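Local coordinates for DNA replication and repair protein RecF (Caldanaerobacter subterraneus subsp. tengcongensis, PDB 5Z69), which binds ATP, probably binds single-stranded DNA, and acts as a recombination mediator in the RecFOR pathway of DNA repair, at residues S167-L172 and I188-L193; N233-K238 and E248-R253; N252-S257 and T267-H272. All coordinates share one frame; numbering follows the deposited sequence.

Interaction 1 of 3, residues S167-L172 and I188-L193; sequences SNRNSL and IFDEKL
Helices 153-177 and 186-222 run past each other nearly antiparallel, the axes of segments 167-172 and 188-193 approaching to 10.2 Å at an angle of 152°, with the CA atoms of Arg169 and Phe189 the nearest pair across them. The salt bridge and the Phe189 packing lie on different sides of this seam. On one side Arg169 reaches across with CG anti to its own backbone N (chi1 -172°) and the chain extended to NE, which donates to Asp190 OD2 at 2.9 Å. The N-H...O bond of this salt bridge is fairly straight, and OD2 sits at the guanidinium edge, in its plane; the two flat groups are nearly coplanar. Arg169 NH2 adds only a weak bond to the same oxygen at 3.3 Å. NH1 is taken up by Asp261 and Thr267, so acceptors at NE and at NH1 probably hold the buried guanidinium against rotation. Beneath it Arg169 CD rests on Leu193 CD1 (3.5 Å), the two side chains crossing at about a right angle. On the other side the Phe189 ring fits between Asn168 and Leu172: its CE1 meets Asn168 CB at 3.7 Å, and its CD2 meets Leu172 CD2 at 3.9 Å. Farther out a water accepts from Lys192 NZ at 3.2 Å and, weakly, from Asn168 ND2; Lys192 NZ also bonds Gln161. Leu254 of helix 243-256 packs against Asp190 and Leu193. The pairing is that of an antiparallel helical hairpin, here in the helical part of a RecF/SMC-type ATPase and away from the nucleotide pocket.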
loop_
_atom_site.group_PDB
_atom_site.type_symbol
_atom_site.label_atom_id
_atom_site.label_comp_id
_atom_site.label_asym_id
_atom_site.label_seq_id
_atom_site.Cartn_x
_atom_site.Cartn_y
_atom_site.Cartn_z
ATOM N N SER A 167 -3.576 14.932 -18.196
ATOM C CA SER A 167 -3.405 14.669 -19.624
ATOM C C SER A 167 -2.457 15.685 -20.254
ATOM O O SER A 167 -1.589 15.319 -21.057
ATOM C CB SER A 167 -4.748 14.691 -20.355
ATOM O OG SER A 167 -4.551 14.475 -21.744
ATOM N N ASN A 168 -2.630 16.957 -19.888
ATOM C CA ASN A 168 -1.730 18.007 -20.354
ATOM C C ASN A 168 -0.294 17.752 -19.903
ATOM O O ASN A 168 0.647 17.932 -20.673
ATOM C CB ASN A 168 -2.183 19.377 -19.860
ATOM C CG ASN A 168 -3.488 19.836 -20.518
ATOM O OD1 ASN A 168 -3.870 19.333 -21.577
ATOM N ND2 ASN A 168 -4.168 20.784 -19.887
ATOM N N ARG A 169 -0.129 17.345 -18.650
ATOM C CA ARG A 169 1.207 17.104 -18.149
ATOM C C ARG A 169 1.849 15.964 -18.933
ATOM O O ARG A 169 3.006 16.056 -19.341
ATOM C CB ARG A 169 1.203 16.784 -16.651
ATOM C CG ARG A 169 2.627 16.717 -16.061
ATOM C CD ARG A 169 2.647 16.112 -14.681
ATOM N NE ARG A 169 3.923 16.288 -13.986
ATOM C CZ ARG A 169 4.867 15.353 -13.894
ATOM N NH1 ARG A 169 4.699 14.161 -14.462
ATOM N NH2 ARG A 169 5.980 15.614 -13.233
ATOM N N ASN A 170 1.095 14.896 -19.164
ATOM C CA ASN A 170 1.650 13.736 -19.851
ATOM C C ASN A 170 2.062 14.007 -21.299
ATOM O O ASN A 170 3.060 13.480 -21.783
ATOM C CB ASN A 170 0.657 12.586 -19.797
ATOM C CG ASN A 170 0.629 11.936 -18.438
ATOM O OD1 ASN A 170 1.594 12.050 -17.676
ATOM N ND2 ASN A 170 -0.465 11.260 -18.115
ATOM N N SER A 171 1.297 14.838 -21.989
ATOM C CA SER A 171 1.656 15.164 -23.360
ATOM C C SER A 171 2.852 16.115 -23.330
ATOM O O SER A 171 3.720 16.056 -24.202
ATOM C CB SER A 171 0.465 15.759 -24.122
ATOM O OG SER A 171 0.073 17.002 -23.589
ATOM N N LEU A 172 2.913 16.962 -22.304
ATOM C CA LEU A 172 4.074 17.824 -22.115
ATOM C C LEU A 172 5.329 16.975 -21.932
ATOM O O LEU A 172 6.393 17.324 -22.438
ATOM C CB LEU A 172 3.893 18.753 -20.912
ATOM C CG LEU A 172 5.042 19.741 -20.677
ATOM C CD1 LEU A 172 5.202 20.657 -21.886
ATOM C CD2 LEU A 172 4.830 20.561 -19.412
ATOM N N ILE A 188 4.440 24.378 -13.251
ATOM C CA ILE A 188 3.158 25.041 -13.101
ATOM C C ILE A 188 2.047 23.991 -13.114
ATOM O O ILE A 188 1.116 24.056 -12.318
ATOM C CB ILE A 188 2.941 26.106 -14.193
ATOM C CG1 ILE A 188 4.128 27.091 -14.241
ATOM C CG2 ILE A 188 1.689 26.877 -13.890
ATOM C CD1 ILE A 188 5.420 26.622 -14.992
ATOM N N PHE A 189 2.177 22.998 -13.987
ATOM C CA PHE A 189 1.271 21.855 -13.983
ATOM C C PHE A 189 1.361 21.057 -12.700
ATOM O O PHE A 189 0.341 20.570 -12.204
ATOM C CB PHE A 189 1.554 20.956 -15.186
ATOM C CG PHE A 189 1.129 21.571 -16.480
ATOM C CD1 PHE A 189 -0.210 21.555 -16.864
ATOM C CD2 PHE A 189 2.042 22.216 -17.285
ATOM C CE1 PHE A 189 -0.617 22.142 -18.045
ATOM C CE2 PHE A 189 1.639 22.810 -18.468
ATOM C CZ PHE A 189 0.309 22.769 -18.846
ATOM N N ASP A 190 2.578 20.933 -12.162
ATOM C CA ASP A 190 2.807 20.216 -10.923
ATOM C C ASP A 190 2.018 20.843 -9.789
ATOM O O ASP A 190 1.358 20.142 -9.004
ATOM C CB ASP A 190 4.302 20.211 -10.563
ATOM C CG ASP A 190 5.102 19.160 -11.332
ATOM O OD1 ASP A 190 6.330 19.092 -11.116
ATOM O OD2 ASP A 190 4.514 18.405 -12.139
ATOM N N GLU A 191 2.107 22.168 -9.698
ATOM C CA GLU A 191 1.413 22.923 -8.666
ATOM C C GLU A 191 -0.083 22.656 -8.745
ATOM O O GLU A 191 -0.738 22.439 -7.730
ATOM C CB GLU A 191 1.695 24.421 -8.815
ATOM C CG GLU A 191 3.183 24.772 -8.797
ATOM C CD GLU A 191 3.454 26.263 -8.973
ATOM O OE1 GLU A 191 4.208 26.831 -8.149
ATOM O OE2 GLU A 191 2.928 26.864 -9.936
ATOM N N LYS A 192 -0.604 22.646 -9.967
ATOM C CA LYS A 192 -2.042 22.484 -10.183
ATOM C C LYS A 192 -2.480 21.074 -9.799
ATOM O O LYS A 192 -3.502 20.895 -9.129
ATOM C CB LYS A 192 -2.416 22.781 -11.642
ATOM C CG LYS A 192 -3.940 22.882 -11.856
ATOM C CD LYS A 192 -4.301 23.295 -13.261
ATOM C CE LYS A 192 -5.824 23.323 -13.441
ATOM N NZ LYS A 192 -6.207 24.007 -14.693
ATOM N N LEU A 193 -1.698 20.076 -10.204
ATOM C CA LEU A 193 -2.014 18.684 -9.875
ATOM C C LEU A 193 -2.026 18.440 -8.377
ATOM O O LEU A 193 -2.785 17.601 -7.889
ATOM C CB LEU A 193 -1.013 17.721 -10.527
ATOM C CG LEU A 193 -1.161 17.481 -12.029
ATOM C CD1 LEU A 193 -0.019 16.606 -12.530
ATOM C CD2 LEU A 193 -2.520 16.862 -12.387
HETATM O O HOH W 1 -4.389 22.578 -16.925
#

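Interaction 2 of 3, residues N233-K238 and E248-R253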
loop_
_atom_site.group_PDB
_atom_site.type_symbol
_atom_site.label_atom_id
_atom_site.label_comp_id
_atom_site.label_asym_id
_atom_site.label_seq_id
_atom_site.Cartn_x
_atom_site.Cartn_y
_atom_site.Cartn_z
ATOM N N ASN A 233 -3.141 6.488 0.023
ATOM C CA ASN A 233 -3.118 7.709 -0.779
ATOM C C ASN A 233 -1.714 8.070 -1.259
ATOM O O ASN A 233 -0.697 7.554 -0.752
ATOM C CB ASN A 233 -3.736 8.881 -0.009
ATOM C CG ASN A 233 -2.914 9.302 1.182
ATOM O OD1 ASN A 233 -1.898 9.988 1.041
ATOM N ND2 ASN A 233 -3.363 8.921 2.371
ATOM N N SER A 234 -1.664 8.963 -2.240
ATOM C CA SER A 234 -0.424 9.232 -2.964
ATOM C C SER A 234 0.456 10.249 -2.240
ATOM O O SER A 234 1.576 10.526 -2.674
ATOM C CB SER A 234 -0.731 9.727 -4.378
ATOM O OG SER A 234 -1.796 10.667 -4.373
ATOM N N ALA A 235 -0.070 10.811 -1.158
ATOM C CA ALA A 235 0.650 11.779 -0.347
ATOM C C ALA A 235 1.446 11.051 0.747
ATOM O O ALA A 235 2.251 11.676 1.423
ATOM C CB ALA A 235 -0.299 12.777 0.276
ATOM N N GLY A 236 1.176 9.753 0.899
ATOM C CA GLY A 236 1.853 8.875 1.823
ATOM C C GLY A 236 1.436 9.219 3.257
ATOM O O GLY A 236 2.098 8.864 4.215
ATOM N N VAL A 237 0.292 9.889 3.392
ATOM C CA VAL A 237 -0.125 10.385 4.706
ATOM C C VAL A 237 -1.082 9.367 5.363
ATOM O O VAL A 237 -2.136 9.028 4.788
ATOM C CB VAL A 237 -0.785 11.771 4.536
ATOM C CG1 VAL A 237 -1.426 12.289 5.829
ATOM C CG2 VAL A 237 0.221 12.768 4.043
ATOM N N LYS A 238 -0.698 8.838 6.521
ATOM C CA LYS A 238 -1.447 7.734 7.152
ATOM C C LYS A 238 -2.740 8.217 7.816
ATOM O O LYS A 238 -3.655 7.423 8.038
ATOM C CB LYS A 238 -0.575 6.986 8.174
ATOM C CG LYS A 238 -0.697 5.452 8.091
ATOM C CD LYS A 238 -0.537 4.784 9.449
ATOM C CE LYS A 238 0.706 5.282 10.167
ATOM N NZ LYS A 238 0.778 4.797 11.583
ATOM N N GLU A 248 1.718 20.008 -0.257
ATOM C CA GLU A 248 3.175 20.112 -0.277
ATOM C C GLU A 248 3.831 18.764 -0.555
ATOM O O GLU A 248 4.772 18.682 -1.337
ATOM C CB GLU A 248 3.694 20.687 1.042
ATOM C CG GLU A 248 4.406 22.023 0.887
ATOM C CD GLU A 248 5.463 22.007 -0.203
ATOM O OE1 GLU A 248 5.172 22.472 -1.327
ATOM O OE2 GLU A 248 6.587 21.532 0.062
ATOM N N LYS A 249 3.326 17.709 0.076
ATOM C CA LYS A 249 3.874 16.379 -0.153
ATOM C C LYS A 249 3.714 15.942 -1.612
ATOM O O LYS A 249 4.667 15.437 -2.216
ATOM C CB LYS A 249 3.227 15.363 0.797
ATOM C CG LYS A 249 3.589 15.614 2.278
ATOM C CD LYS A 249 3.256 14.434 3.200
ATOM C CE LYS A 249 4.478 13.538 3.454
ATOM N NZ LYS A 249 4.150 12.064 3.351
ATOM N N LEU A 250 2.526 16.168 -2.180
ATOM C CA LEU A 250 2.240 15.810 -3.566
ATOM C C LEU A 250 3.156 16.558 -4.511
ATOM O O LEU A 250 3.700 15.979 -5.447
ATOM C CB LEU A 250 0.765 16.106 -3.931
ATOM C CG LEU A 250 -0.323 15.221 -3.312
ATOM C CD1 LEU A 250 -1.730 15.678 -3.759
ATOM C CD2 LEU A 250 -0.098 13.750 -3.654
ATOM N N LYS A 251 3.304 17.857 -4.266
ATOM C CA LYS A 251 4.195 18.693 -5.049
ATOM C C LYS A 251 5.676 18.230 -4.916
ATOM O O LYS A 251 6.416 18.190 -5.900
ATOM C CB LYS A 251 4.032 20.151 -4.616
ATOM C CG LYS A 251 4.980 21.136 -5.280
ATOM C CD LYS A 251 4.548 21.462 -6.692
ATOM C CE LYS A 251 5.533 22.410 -7.369
ATOM N NZ LYS A 251 6.783 21.719 -7.795
ATOM N N ASN A 252 6.106 17.872 -3.711
ATOM C CA ASN A 252 7.483 17.381 -3.535
ATOM C C ASN A 252 7.710 16.082 -4.303
ATOM O O ASN A 252 8.733 15.884 -4.962
ATOM C CB ASN A 252 7.808 17.152 -2.057
ATOM C CG ASN A 252 7.782 18.435 -1.243
ATOM O OD1 ASN A 252 7.629 18.398 -0.022
ATOM N ND2 ASN A 252 7.917 19.576 -1.917
ATOM N N ARG A 253 6.732 15.193 -4.208
ATOM C CA ARG A 253 6.798 13.925 -4.890
ATOM C C ARG A 253 6.808 14.080 -6.407
ATOM O O ARG A 253 7.533 13.356 -7.071
ATOM C CB ARG A 253 5.646 13.040 -4.422
ATOM C CG ARG A 253 5.787 12.691 -2.965
ATOM C CD ARG A 253 4.587 11.989 -2.376
ATOM N NE ARG A 253 4.941 11.472 -1.060
ATOM C CZ ARG A 253 4.630 10.262 -0.616
ATOM N NH1 ARG A 253 3.919 9.440 -1.378
ATOM N NH2 ARG A 253 5.023 9.883 0.596
#
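Ala235 O receives Lys249 NZ at 2.7 Å, the amine lying in the carbonyl plane. Lys249 gets there by bending at chi3 (97°) and chi4, which curls the chain round the oxygen and lays its CD against Val237 CG2 at 3.6 Å. The same carbonyl oxygen sits over the face of the Arg253 guanidinium, 3.3 Å above the plane of the group and over its centre. One residue back, Ser234 O takes a weak, strongly bent bond from Arg253 NH1 (2.9 Å). An alanine in place of Arg253 would probably leave Ser234 O without this donor and strip the cover from the turn at Ala235 and Gly236. Arg253 also touches Leu232 of the second subunit. Leu250 contributes the apolar part: its CD2 reaches Ala235 CB at 4.1 Å and Ser234 OG at 3.6 Å, while that hydroxyl is hydrogen-bonded to Glu274. In the next shell Asn233 OD1 accepts from Ala235 N, an Asx turn, and also from Val237 N; its ND2 donates to Val237 O (2.7 Å), around a type I turn. Gly236 has a positive phi, and a CB there would run into Arg253 NH2. The loop leaves strand 227-232 and folds back on the helix it precedes, 243-256, whose Leu250 also packs on Ala194 and Ile201 of helix 186-222.

Interaction 3 of 3, residues N252-S257 and T267-H272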
loop_
_atom_site.group_PDB
_atom_site.type_symbol
_atom_site.label_atom_id
_atom_site.label_comp_id
_atom_site.label_asym_id
_atom_site.label_seq_id
_atom_site.Cartn_x
_atom_site.Cartn_y
_atom_site.Cartn_z
ATOM N N ASN A 252 6.106 17.872 -3.711
ATOM C CA ASN A 252 7.483 17.381 -3.535
ATOM C C ASN A 252 7.710 16.082 -4.303
ATOM O O ASN A 252 8.733 15.884 -4.962
ATOM C CB ASN A 252 7.808 17.152 -2.057
ATOM C CG ASN A 252 7.782 18.435 -1.243
ATOM O OD1 ASN A 252 7.629 18.398 -0.022
ATOM N ND2 ASN A 252 7.917 19.576 -1.917
ATOM N N ARG A 253 6.732 15.193 -4.208
ATOM C CA ARG A 253 6.798 13.925 -4.890
ATOM C C ARG A 253 6.808 14.080 -6.407
ATOM O O ARG A 253 7.533 13.356 -7.071
ATOM C CB ARG A 253 5.646 13.040 -4.422
ATOM C CG ARG A 253 5.787 12.691 -2.965
ATOM C CD ARG A 253 4.587 11.989 -2.376
ATOM N NE ARG A 253 4.941 11.472 -1.060
ATOM C CZ ARG A 253 4.630 10.262 -0.616
ATOM N NH1 ARG A 253 3.919 9.440 -1.378
ATOM N NH2 ARG A 253 5.023 9.883 0.596
ATOM N N LEU A 254 6.024 15.013 -6.950
ATOM C CA LEU A 254 6.009 15.261 -8.395
ATOM C C LEU A 254 7.396 15.677 -8.876
ATOM O O LEU A 254 7.901 15.197 -9.903
ATOM C CB LEU A 254 4.993 16.363 -8.766
ATOM C CG LEU A 254 3.512 16.094 -8.539
ATOM C CD1 LEU A 254 2.665 17.339 -8.718
ATOM C CD2 LEU A 254 3.107 15.042 -9.530
ATOM N N THR A 255 7.997 16.596 -8.129
ATOM C CA THR A 255 9.314 17.120 -8.473
ATOM C C THR A 255 10.366 16.011 -8.476
ATOM O O THR A 255 11.178 15.923 -9.393
ATOM C CB THR A 255 9.743 18.241 -7.502
ATOM O OG1 THR A 255 8.736 19.261 -7.479
ATOM C CG2 THR A 255 11.073 18.858 -7.946
ATOM N N LYS A 256 10.331 15.155 -7.460
ATOM C CA LYS A 256 11.278 14.042 -7.354
ATOM C C LYS A 256 11.032 12.948 -8.386
ATOM O O LYS A 256 11.846 12.033 -8.536
ATOM C CB LYS A 256 11.221 13.441 -5.949
ATOM C CG LYS A 256 11.822 14.336 -4.878
ATOM C CD LYS A 256 11.210 14.081 -3.507
ATOM N N SER A 257 9.922 13.048 -9.114
ATOM C CA SER A 257 9.511 11.973 -10.005
ATOM C C SER A 257 9.925 12.230 -11.452
ATOM O O SER A 257 9.699 11.401 -12.339
ATOM C CB SER A 257 7.987 11.785 -9.916
ATOM O OG SER A 257 7.576 10.595 -10.556
ATOM N N THR A 267 2.785 9.769 -15.313
ATOM C CA THR A 267 2.914 10.449 -14.030
ATOM C C THR A 267 2.656 9.449 -12.926
ATOM O O THR A 267 1.518 9.011 -12.777
ATOM C CB THR A 267 1.906 11.632 -13.907
ATOM O OG1 THR A 267 2.130 12.565 -14.963
ATOM C CG2 THR A 267 2.062 12.353 -12.568
ATOM N N GLN A 268 3.680 9.059 -12.156
ATOM C CA GLN A 268 3.434 8.035 -11.128
ATOM C C GLN A 268 2.835 8.626 -9.844
ATOM O O GLN A 268 2.332 7.885 -8.991
ATOM C CB GLN A 268 4.726 7.231 -10.814
ATOM C CG GLN A 268 5.485 7.676 -9.614
ATOM C CD GLN A 268 5.005 7.119 -8.271
ATOM O OE1 GLN A 268 5.257 7.735 -7.254
ATOM N NE2 GLN A 268 4.326 5.980 -8.264
ATOM N N VAL A 269 2.859 9.951 -9.702
ATOM C CA VAL A 269 2.354 10.576 -8.486
ATOM C C VAL A 269 0.923 11.125 -8.627
ATOM O O VAL A 269 0.664 11.985 -9.453
ATOM C CB VAL A 269 3.246 11.739 -8.034
ATOM C CG1 VAL A 269 2.588 12.485 -6.896
ATOM C CG2 VAL A 269 4.644 11.230 -7.590
ATOM N N GLY A 270 0.005 10.658 -7.796
ATOM C CA GLY A 270 -1.298 11.304 -7.722
ATOM C C GLY A 270 -2.443 10.351 -7.456
ATOM O O GLY A 270 -2.231 9.129 -7.375
ATOM N N PRO A 271 -3.670 10.907 -7.320
ATOM C CA PRO A 271 -4.907 10.155 -7.102
ATOM C C PRO A 271 -5.116 9.002 -8.075
ATOM O O PRO A 271 -5.755 8.022 -7.703
ATOM C CB PRO A 271 -6.005 11.220 -7.296
ATOM C CG PRO A 271 -5.374 12.490 -6.893
ATOM C CD PRO A 271 -3.870 12.356 -7.119
ATOM N N HIS A 272 -4.578 9.107 -9.287
ATOM C CA HIS A 272 -4.811 8.089 -10.313
ATOM C C HIS A 272 -3.960 6.834 -10.127
ATOM O O HIS A 272 -4.032 5.911 -10.951
ATOM C CB HIS A 272 -4.549 8.667 -11.710
ATOM C CG HIS A 272 -3.136 9.117 -11.907
ATOM N ND1 HIS A 272 -2.627 10.250 -11.311
ATOM C CD2 HIS A 272 -2.115 8.570 -12.610
ATOM C CE1 HIS A 272 -1.358 10.393 -11.652
ATOM N NE2 HIS A 272 -1.025 9.390 -12.445
HETATM O O HOH W 2 4.948 11.710 -11.075
HETATM O O HOH W 3 7.859 8.930 -8.225
#
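Val269 plugs its isopropyl group into the last turns of helix 243-256, where the chain, after the short helix 258-264, returns as a loop within the helical part of this RecF/SMC-type ATPase. Its CB meets Leu254 CD2 at 3.6 Å. From there CG1, set opposite the backbone N (chi1 172°), runs along the same leucine methyl and comes to 4.0 Å from Arg253 CB. The other branch, CG2, reaches over the helix backbone to Arg253 O at 3.6 Å and borders Ser257 CB. Leu254 and Val269 cross at a slant, and Thr267 CG2 extends the apolar patch at Leu254 CD2. No direct hydrogen bond joins the two segments; two waters do this at Ser257. One lies 2.9 Å from Ser257 OG and accepts from Val269 N at 3.1 Å. The second, also bonded to Ser257 OG, donates to Gln268 OE1 at 3.0 Å, an oxygen that Lys277 of the second subunit binds too. Beyond the contact His272 ND1 bonds Tyr162 OH of helix 153-177, and NE2 closes the loop on itself, donating to Thr267 O at 2.6 Å, with that oxygen close to the ring plane.

Overall arrangement
Along the chain interaction 1 closes before the other two begin, and interaction 3 starts on the segment where interaction 2 ends. Helix 243-256 gives residues to interactions 2 and 3, whose centres are 8 Å apart and which share Arg253: its guanidinium faces loop 233-238, its CB faces loop 267-272. Interaction 1, 10 Å from interaction 3 and 16 Å from interaction 2 between centres, joins them through Thr267, probably hydrogen-bonded to Asn170 and Arg169, and through Lys251 packing on Glu191. The three contacts thus tie the hairpin of helices 153-177 and 186-222 to helix 243-256 and the loops 233-238 and 267-272 that pack on it, in a region where interactions 2 and 3 both touch the second subunit.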